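Local coordinates for putative cell surface protein (PDB 4OFQ) that probably acts in adhesion at the streptococcal cell surface, being the C-terminal domain of the antigen I/II-family protein AspA, at residues 232-237 with 330-335; 249-254 with 315-320. All blocks are in the same frame, centred on the assembly; numbering follows the deposited sequence.

How the contacts relate
Both contacts lie in the part of the chain that matches the cell surface antigen C-terminus family, and they belong to two different antiparallel sheets. Contact 1 joins the loop leading into strand 237-242 to the end of strand 323-332 and the turn after it, its centre about 11 Å from the centre of the chain. Contact 2 pairs an outermost strand, 248-257, with strand 310-318, its centre about 37 Å from that of the chain. Along the chain, contact 2 is nested inside the loop that contact 1 closes, and strands 310-318 and 323-332 follow each other. The contact centres are 27 Å apart and their nearest atoms about 11 Å. The calcium ligands Asp69, Tyr70, Val124 and Glu126 belong to neither contact.

Contact 1 of 2, residues 232-237 with 330-335; sequences YDLTEY and LYVNGN
Leu330 sets CD1 over one face of the Tyr237 ring, 4.0 Å from Tyr237 CE1, while its CD2 lies near Tyr237 CZ; the hydroxyl of that buried ring is hydrogen-bonded to Trp224 O. Tyr331 runs beside Glu236 with the two side chains pointing the same way, Tyr331 CB against Glu236 CD. Val332 forms an antiparallel non-hydrogen-bonded pair with Tyr237, and Val332 CG2 stands 4.2 Å from Tyr237 CD2. Asn333 then carries most of the polar contact. Its backbone N meets Glu236 O at 2.9 Å, and its CG, anti to the carbonyl carbon (chi1 -74°), carries the amide across to the loop. There Asn333 OD1 takes Thr235 N at 2.7 Å and Glu236 N at 3.1 Å, both from the same face of its plane, with a weak bond from Thr235 OG1. Asn333 ND2 donates to Asp233 O at 2.8 Å from within the plane of that carbonyl, so bonds at both ends of the amide fix its rotation. Gly334 N makes a short but bent hydrogen bond to Glu236 OE1 (2.7 Å, 130° at the hydrogen), the donor nearly along the C-O axis of an extended glutamate. Val332 O accepts from both Asn335 N and Asn335 ND2. This type I' turn from Val332 to Asn335 closes the hairpin of strands 323-332 and 335-338, and its Asn333 side chain binds the loop leading into strand 237-242.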
ATOM      1  N   TYR A 232       1.012  -8.301   1.101  1.00 17.12           N
ATOM      2  CA  TYR A 232       1.056  -8.132   2.548  1.00 15.43           C
ATOM      3  C   TYR A 232       0.315  -9.255   3.261  1.00 17.65           C
ATOM      4  O   TYR A 232      -0.578  -9.889   2.697  1.00 14.34           O
ATOM      5  CB  TYR A 232       0.410  -6.801   2.954  1.00 14.82           C
ATOM      6  CG  TYR A 232      -1.009  -6.654   2.443  1.00 13.80           C
ATOM      7  CD1 TYR A 232      -1.259  -6.115   1.184  1.00 13.97           C
ATOM      8  CD2 TYR A 232      -2.092  -7.062   3.211  1.00 12.86           C
ATOM      9  CE1 TYR A 232      -2.537  -5.988   0.702  1.00 13.55           C
ATOM     10  CE2 TYR A 232      -3.373  -6.935   2.743  1.00 19.71           C
ATOM     11  CZ  TYR A 232      -3.597  -6.400   1.492  1.00 12.27           C
ATOM     12  OH  TYR A 232      -4.881  -6.290   1.021  1.00 11.68           O
ATOM     13  N   ASP A 233       0.680  -9.460   4.516  1.00 15.04           N
ATOM     14  CA  ASP A 233      -0.045 -10.364   5.406  1.00 19.66           C
ATOM     15  C   ASP A 233      -0.962  -9.560   6.313  1.00 15.18           C
ATOM     16  O   ASP A 233      -0.895  -8.331   6.341  1.00 16.76           O
ATOM     17  CB  ASP A 233       0.957 -11.170   6.222  1.00 17.73           C
ATOM     18  CG  ASP A 233       1.910 -11.931   5.341  1.00 24.09           C
ATOM     19  OD1 ASP A 233       1.412 -12.631   4.444  1.00 20.76           O
ATOM     20  OD2 ASP A 233       3.143 -11.794   5.506  1.00 25.11           O
ATOM     21  N   LEU A 234      -1.811 -10.250   7.063  1.00 13.41           N
ATOM     22  CA  LEU A 234      -2.818  -9.578   7.885  1.00 12.69           C
ATOM     23  C   LEU A 234      -2.385  -9.397   9.344  1.00 14.49           C
ATOM     24  O   LEU A 234      -1.978 -10.356   9.988  1.00 16.17           O
ATOM     25  CB  LEU A 234      -4.135 -10.346   7.824  1.00 18.44           C
ATOM     26  CG  LEU A 234      -4.845 -10.279   6.468  1.00 26.80           C
ATOM     27  CD1 LEU A 234      -6.050 -11.226   6.400  1.00 25.11           C
ATOM     28  CD2 LEU A 234      -5.262  -8.838   6.186  1.00 22.86           C
ATOM     29  N   THR A 235      -2.467  -8.169   9.862  1.00 16.06           N
ATOM     30  CA  THR A 235      -2.151  -7.923  11.274  1.00 14.06           C
ATOM     31  C   THR A 235      -3.328  -7.340  12.073  1.00 16.72           C
ATOM     32  O   THR A 235      -3.332  -7.365  13.310  1.00 18.99           O
ATOM     33  CB  THR A 235      -0.893  -7.050  11.454  1.00 21.77           C
ATOM     34  OG1 THR A 235      -1.032  -5.832  10.718  1.00 26.50           O
ATOM     35  CG2 THR A 235       0.338  -7.786  10.958  1.00 22.44           C
ATOM     36  N   GLU A 236      -4.320  -6.814  11.363  1.00 12.36           N
ATOM     37  CA  GLU A 236      -5.517  -6.255  12.010  1.00 11.79           C
ATOM     38  C   GLU A 236      -6.736  -6.379  11.105  1.00 15.43           C
ATOM     39  O   GLU A 236      -6.644  -6.125   9.903  1.00 11.43           O
ATOM     40  CB  GLU A 236      -5.306  -4.781  12.349  1.00 12.26           C
ATOM     41  CG  GLU A 236      -6.559  -4.079  12.910  1.00 15.53           C
ATOM     42  CD  GLU A 236      -6.327  -2.614  13.220  1.00 20.16           C
ATOM     43  OE1 GLU A 236      -5.814  -1.888  12.342  1.00 13.51           O
ATOM     44  OE2 GLU A 236      -6.655  -2.188  14.351  1.00 18.91           O
ATOM     45  N   TYR A 237      -7.867  -6.758  11.698  1.00 10.22           N
ATOM     46  CA  TYR A 237      -9.163  -6.830  11.007  1.00  9.28           C
ATOM     47  C   TYR A 237     -10.176  -6.707  12.143  1.00 15.84           C
ATOM     48  O   TYR A 237     -10.492  -7.681  12.843  1.00 11.43           O
ATOM     49  CB  TYR A 237      -9.328  -8.154  10.252  1.00 11.07           C
ATOM     50  CG  TYR A 237     -10.453  -8.195   9.211  1.00  9.57           C
ATOM     51  CD1 TYR A 237     -11.785  -8.445   9.581  1.00 11.48           C
ATOM     52  CD2 TYR A 237     -10.177  -8.028   7.864  1.00  9.53           C
ATOM     53  CE1 TYR A 237     -12.818  -8.498   8.621  1.00 13.24           C
ATOM     54  CE2 TYR A 237     -11.191  -8.074   6.901  1.00  7.97           C
ATOM     55  CZ  TYR A 237     -12.506  -8.309   7.280  1.00 10.19           C
ATOM     56  OH  TYR A 237     -13.481  -8.372   6.297  1.00 10.24           O
ATOM     57  N   LEU A 330     -14.382  -0.387   9.778  1.00  9.46           N
ATOM     58  CA  LEU A 330     -13.536  -1.565   9.782  1.00  7.01           C
ATOM     59  C   LEU A 330     -12.094  -1.073   9.727  1.00 11.25           C
ATOM     60  O   LEU A 330     -11.781  -0.130   9.006  1.00 11.32           O
ATOM     61  CB  LEU A 330     -13.836  -2.429   8.552  1.00  8.07           C
ATOM     62  CG  LEU A 330     -13.087  -3.753   8.479  1.00 10.17           C
ATOM     63  CD1 LEU A 330     -13.575  -4.716   9.586  1.00 11.15           C
ATOM     64  CD2 LEU A 330     -13.210  -4.383   7.080  1.00  6.79           C
ATOM     65  N   TYR A 331     -11.222  -1.696  10.502  1.00  8.13           N
ATOM     66  CA  TYR A 331      -9.798  -1.375  10.447  1.00  8.90           C
ATOM     67  C   TYR A 331      -9.102  -2.583   9.854  1.00 13.76           C
ATOM     68  O   TYR A 331      -9.145  -3.658  10.433  1.00 11.79           O
ATOM     69  CB  TYR A 331      -9.260  -1.066  11.843  1.00  9.76           C
ATOM     70  CG  TYR A 331      -9.745   0.268  12.368  1.00 12.18           C
ATOM     71  CD1 TYR A 331     -10.956   0.370  13.037  1.00 16.12           C
ATOM     72  CD2 TYR A 331      -9.002   1.432  12.171  1.00 15.94           C
ATOM     73  CE1 TYR A 331     -11.416   1.590  13.510  1.00 17.57           C
ATOM     74  CE2 TYR A 331      -9.453   2.648  12.635  1.00 16.60           C
ATOM     75  CZ  TYR A 331     -10.657   2.722  13.308  1.00 21.72           C
ATOM     76  OH  TYR A 331     -11.118   3.930  13.767  1.00 25.80           O
ATOM     77  N   VAL A 332      -8.511  -2.423   8.673  1.00 10.77           N
ATOM     78  CA  VAL A 332      -7.754  -3.513   8.060  1.00 10.18           C
ATOM     79  C   VAL A 332      -6.301  -3.083   7.987  1.00 10.95           C
ATOM     80  O   VAL A 332      -5.981  -2.148   7.249  1.00 10.44           O
ATOM     81  CB  VAL A 332      -8.233  -3.794   6.620  1.00  9.81           C
ATOM     82  CG1 VAL A 332      -7.450  -4.965   6.021  1.00  9.54           C
ATOM     83  CG2 VAL A 332      -9.721  -4.088   6.610  1.00 16.67           C
ATOM     84  N   ASN A 333      -5.426  -3.750   8.746  1.00 10.79           N
ATOM     85  CA  ASN A 333      -4.025  -3.344   8.823  1.00 15.27           C
ATOM     86  C   ASN A 333      -3.870  -1.829   9.035  1.00 12.64           C
ATOM     87  O   ASN A 333      -3.112  -1.161   8.347  1.00 13.01           O
ATOM     88  CB  ASN A 333      -3.230  -3.828   7.593  1.00 14.40           C
ATOM     89  CG  ASN A 333      -2.946  -5.331   7.631  1.00 19.24           C
ATOM     90  OD1 ASN A 333      -3.488  -6.054   8.459  1.00 14.20           O
ATOM     91  ND2 ASN A 333      -2.084  -5.798   6.738  1.00 15.49           N
ATOM     92  N   GLY A 334      -4.633  -1.290   9.978  1.00 13.16           N
ATOM     93  CA  GLY A 334      -4.522   0.115  10.314  1.00 13.72           C
ATOM     94  C   GLY A 334      -5.272   1.087   9.414  1.00 12.77           C
ATOM     95  O   GLY A 334      -5.305   2.284   9.714  1.00 14.66           O
ATOM     96  N   ASN A 335      -5.867   0.593   8.327  1.00 11.47           N
ATOM     97  CA  ASN A 335      -6.650   1.455   7.434  1.00 16.87           C
ATOM     98  C   ASN A 335      -8.095   1.497   7.897  1.00 11.11           C
ATOM     99  O   ASN A 335      -8.751   0.466   7.939  1.00  9.58           O
ATOM    100  CB  ASN A 335      -6.625   0.932   5.992  1.00 10.90           C
ATOM    101  CG  ASN A 335      -5.226   0.909   5.401  1.00 12.55           C
ATOM    102  OD1 ASN A 335      -4.748   1.912   4.863  1.00 13.81           O
ATOM    103  ND2 ASN A 335      -4.569  -0.236   5.490  1.00 11.92           N
TER

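Contact 2 of 2, residues 249-254 with 315-320; sequences LYQKDK and VVKRIK
A classic beta bulge interrupts the antiparallel ladder between the edge strand 248-257 and strand 310-318 in a four-stranded sheet of this beta-sandwich adhesin: Gln251 and Lys252 both face Val315. Val315 O takes Gln251 N at 2.7 Å and, more weakly, Lys252 N at 3.4 Å, while Val315 N returns a nearly straight bond to Lys252 O (172° at the hydrogen). Before the bulge, Leu249 and Lys317 form a hydrogen-bonded pair with reciprocal N-to-O bonds, and Tyr250 faces Val316 in a non-hydrogen-bonded one. The two short strand axes run at 149° and come within 4.3 Å. The Tyr250 ring has Lys252 N above the centre of one face, and it also stacks with Tyr283. Within the bulge, Lys252 CG lies 4.0 Å from Val315 CB, the two side chains crossing at a slant. Leu249 CB rests on Ile319 CG2 at 3.8 Å, these side chains crossing at about a right angle just past the end of the second strand. Gln251 folds back over its own strand, bent at chi2 (-66°), which brings its amide beside Lys317 CB. There Gln251 NE2 gives a hydrogen to Leu249 O at 3.1 Å from above the carbonyl plane, on the face opposite to Lys317 N, so two donors grip this one oxygen.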
ATOM      1  N   LEU A 249     -30.354  -1.313  22.404  1.00 13.27           N
ATOM      2  CA  LEU A 249     -29.732  -2.032  23.506  1.00 17.84           C
ATOM      3  C   LEU A 249     -29.103  -3.327  22.983  1.00 19.18           C
ATOM      4  O   LEU A 249     -29.813  -4.257  22.595  1.00 19.98           O
ATOM      5  CB  LEU A 249     -30.768  -2.314  24.596  1.00 17.18           C
ATOM      6  CG  LEU A 249     -30.354  -3.183  25.789  1.00 25.72           C
ATOM      7  CD1 LEU A 249     -29.375  -2.455  26.695  1.00 31.21           C
ATOM      8  CD2 LEU A 249     -31.584  -3.620  26.552  1.00 28.26           C
ATOM      9  N   TYR A 250     -27.772  -3.363  22.962  1.00 14.53           N
ATOM     10  CA  TYR A 250     -27.009  -4.536  22.524  1.00 17.64           C
ATOM     11  C   TYR A 250     -27.477  -5.832  23.187  1.00 17.96           C
ATOM     12  O   TYR A 250     -27.646  -5.893  24.408  1.00 17.54           O
ATOM     13  CB  TYR A 250     -25.511  -4.325  22.787  1.00 21.09           C
ATOM     14  CG  TYR A 250     -24.623  -5.490  22.398  1.00 20.14           C
ATOM     15  CD1 TYR A 250     -24.164  -5.638  21.099  1.00 18.24           C
ATOM     16  CD2 TYR A 250     -24.224  -6.426  23.339  1.00 22.10           C
ATOM     17  CE1 TYR A 250     -23.344  -6.707  20.744  1.00 18.26           C
ATOM     18  CE2 TYR A 250     -23.401  -7.495  22.996  1.00 14.85           C
ATOM     19  CZ  TYR A 250     -22.967  -7.626  21.702  1.00 13.52           C
ATOM     20  OH  TYR A 250     -22.155  -8.684  21.373  1.00 15.47           O
ATOM     21  N   GLN A 251     -27.685  -6.861  22.369  1.00 14.35           N
ATOM     22  CA  GLN A 251     -28.077  -8.178  22.870  1.00 18.25           C
ATOM     23  C   GLN A 251     -26.955  -9.194  22.674  1.00 17.48           C
ATOM     24  O   GLN A 251     -26.507  -9.820  23.631  1.00 17.09           O
ATOM     25  CB  GLN A 251     -29.344  -8.673  22.173  1.00 16.62           C
ATOM     26  CG  GLN A 251     -30.549  -7.756  22.340  1.00 21.96           C
ATOM     27  CD  GLN A 251     -31.010  -7.691  23.776  1.00 22.69           C
ATOM     28  OE1 GLN A 251     -31.321  -8.721  24.382  1.00 22.05           O
ATOM     29  NE2 GLN A 251     -31.042  -6.482  24.343  1.00 23.21           N
ATOM     30  N   LYS A 252     -26.498  -9.346  21.437  1.00 18.10           N
ATOM     31  CA  LYS A 252     -25.490 -10.358  21.127  1.00 15.93           C
ATOM     32  C   LYS A 252     -24.903 -10.126  19.743  1.00 13.88           C
ATOM     33  O   LYS A 252     -25.441  -9.351  18.952  1.00 15.93           O
ATOM     34  CB  LYS A 252     -26.122 -11.750  21.187  1.00 15.79           C
ATOM     35  CG  LYS A 252     -26.940 -12.103  19.954  1.00 22.55           C
ATOM     36  CD  LYS A 252     -27.358 -13.566  19.975  1.00 31.30           C
ATOM     37  CE  LYS A 252     -27.436 -14.145  18.574  1.00 33.50           C
ATOM     38  NZ  LYS A 252     -26.131 -14.129  17.862  1.00 28.32           N
ATOM     39  N   ASP A 253     -23.789 -10.788  19.439  1.00 13.90           N
ATOM     40  CA  ASP A 253     -23.281 -10.722  18.078  1.00 11.99           C
ATOM     41  C   ASP A 253     -22.975 -12.101  17.523  1.00 12.47           C
ATOM     42  O   ASP A 253     -23.152 -13.121  18.205  1.00 13.74           O
ATOM     43  CB  ASP A 253     -22.057  -9.808  17.976  1.00 11.27           C
ATOM     44  CG  ASP A 253     -20.847 -10.363  18.715  1.00 15.81           C
ATOM     45  OD1 ASP A 253     -20.962 -11.427  19.363  1.00 21.70           O
ATOM     46  OD2 ASP A 253     -19.770  -9.730  18.653  1.00 17.09           O
ATOM     47  N   LYS A 254     -22.542 -12.116  16.271  1.00 16.62           N
ATOM     48  CA  LYS A 254     -22.074 -13.329  15.614  1.00 14.37           C
ATOM     49  C   LYS A 254     -21.129 -12.871  14.511  1.00 13.98           C
ATOM     50  O   LYS A 254     -21.276 -11.766  13.989  1.00 13.10           O
ATOM     51  CB  LYS A 254     -23.259 -14.101  15.013  1.00 17.03           C
ATOM     52  CG  LYS A 254     -22.860 -15.347  14.236  1.00 24.17           C
ATOM     53  CD  LYS A 254     -24.057 -16.250  13.918  1.00 29.14           C
ATOM     54  CE  LYS A 254     -25.093 -15.538  13.064  1.00 27.35           C
ATOM     55  NZ  LYS A 254     -26.182 -16.468  12.614  1.00 28.06           N
ATOM     56  N   VAL A 315     -27.078  -7.841  17.172  1.00 11.84           N
ATOM     57  CA  VAL A 315     -28.497  -7.873  17.506  1.00 13.86           C
ATOM     58  C   VAL A 315     -28.766  -6.902  18.650  1.00 14.97           C
ATOM     59  O   VAL A 315     -28.090  -6.958  19.671  1.00 12.06           O
ATOM     60  CB  VAL A 315     -28.934  -9.287  17.916  1.00 22.44           C
ATOM     61  CG1 VAL A 315     -30.369  -9.282  18.357  1.00 19.57           C
ATOM     62  CG2 VAL A 315     -28.739 -10.266  16.754  1.00 20.95           C
ATOM     63  N   VAL A 316     -29.728  -5.993  18.458  1.00 11.68           N
ATOM     64  CA  VAL A 316     -30.090  -5.018  19.482  1.00 13.69           C
ATOM     65  C   VAL A 316     -31.600  -5.020  19.722  1.00 14.35           C
ATOM     66  O   VAL A 316     -32.372  -5.482  18.880  1.00 14.23           O
ATOM     67  CB  VAL A 316     -29.633  -3.569  19.112  1.00 14.73           C
ATOM     68  CG1 VAL A 316     -28.146  -3.547  18.749  1.00 13.84           C
ATOM     69  CG2 VAL A 316     -30.471  -3.014  17.956  1.00 10.12           C
ATOM     70  N   LYS A 317     -32.008  -4.523  20.884  1.00 15.68           N
ATOM     71  CA  LYS A 317     -33.420  -4.314  21.190  1.00 14.02           C
ATOM     72  C   LYS A 317     -33.710  -2.805  21.146  1.00 16.88           C
ATOM     73  O   LYS A 317     -32.933  -1.996  21.665  1.00 14.69           O
ATOM     74  CB  LYS A 317     -33.747  -4.891  22.565  1.00 17.25           C
ATOM     75  CG  LYS A 317     -35.116  -4.541  23.104  1.00 24.89           C
ATOM     76  CD  LYS A 317     -35.272  -5.092  24.518  1.00 34.85           C
ATOM     77  CE  LYS A 317     -36.651  -4.824  25.097  1.00 40.37           C
ATOM     78  NZ  LYS A 317     -36.770  -5.399  26.476  1.00 40.11           N
ATOM     79  N   ARG A 318     -34.809  -2.431  20.500  1.00 14.04           N
ATOM     80  CA  ARG A 318     -35.146  -1.024  20.352  1.00 13.66           C
ATOM     81  C   ARG A 318     -35.905  -0.593  21.595  1.00 15.61           C
ATOM     82  O   ARG A 318     -37.009  -1.077  21.868  1.00 16.00           O
ATOM     83  CB  ARG A 318     -35.974  -0.788  19.084  1.00 16.27           C
ATOM     84  CG  ARG A 318     -36.516   0.641  18.933  1.00 13.99           C
ATOM     85  CD  ARG A 318     -35.404   1.682  18.773  1.00 11.87           C
ATOM     86  NE  ARG A 318     -34.284   1.232  17.950  1.00 10.91           N
ATOM     87  CZ  ARG A 318     -34.238   1.298  16.621  1.00 12.94           C
ATOM     88  NH1 ARG A 318     -35.263   1.790  15.927  1.00 10.38           N
ATOM     89  NH2 ARG A 318     -33.155   0.869  15.984  1.00 10.55           N
ATOM     90  N   ILE A 319     -35.302   0.308  22.360  1.00 15.94           N
ATOM     91  CA  ILE A 319     -35.811   0.605  23.697  1.00 21.93           C
ATOM     92  C   ILE A 319     -36.440   1.989  23.861  1.00 16.43           C
ATOM     93  O   ILE A 319     -37.016   2.277  24.902  1.00 21.31           O
ATOM     94  CB  ILE A 319     -34.720   0.418  24.782  1.00 21.93           C
ATOM     95  CG1 ILE A 319     -33.477   1.250  24.455  1.00 20.36           C
ATOM     96  CG2 ILE A 319     -34.356  -1.051  24.919  1.00 22.79           C
ATOM     97  CD1 ILE A 319     -32.611   1.558  25.664  1.00 25.84           C
ATOM     98  N   LYS A 320     -36.339   2.839  22.843  1.00 15.38           N
ATOM     99  CA  LYS A 320     -36.830   4.215  22.962  1.00 21.70           C
ATOM    100  C   LYS A 320     -37.309   4.758  21.616  1.00 16.92           C
ATOM    101  O   LYS A 320     -36.794   4.379  20.573  1.00 15.69           O
ATOM    102  CB  LYS A 320     -35.715   5.101  23.525  1.00 24.11           C
ATOM    103  CG  LYS A 320     -36.104   6.532  23.857  1.00 24.90           C
ATOM    104  CD  LYS A 320     -34.897   7.298  24.399  1.00 31.78           C
ATOM    105  CE  LYS A 320     -35.132   8.801  24.382  1.00 36.10           C
ATOM    106  NZ  LYS A 320     -36.288   9.210  25.222  1.00 42.77           N
TER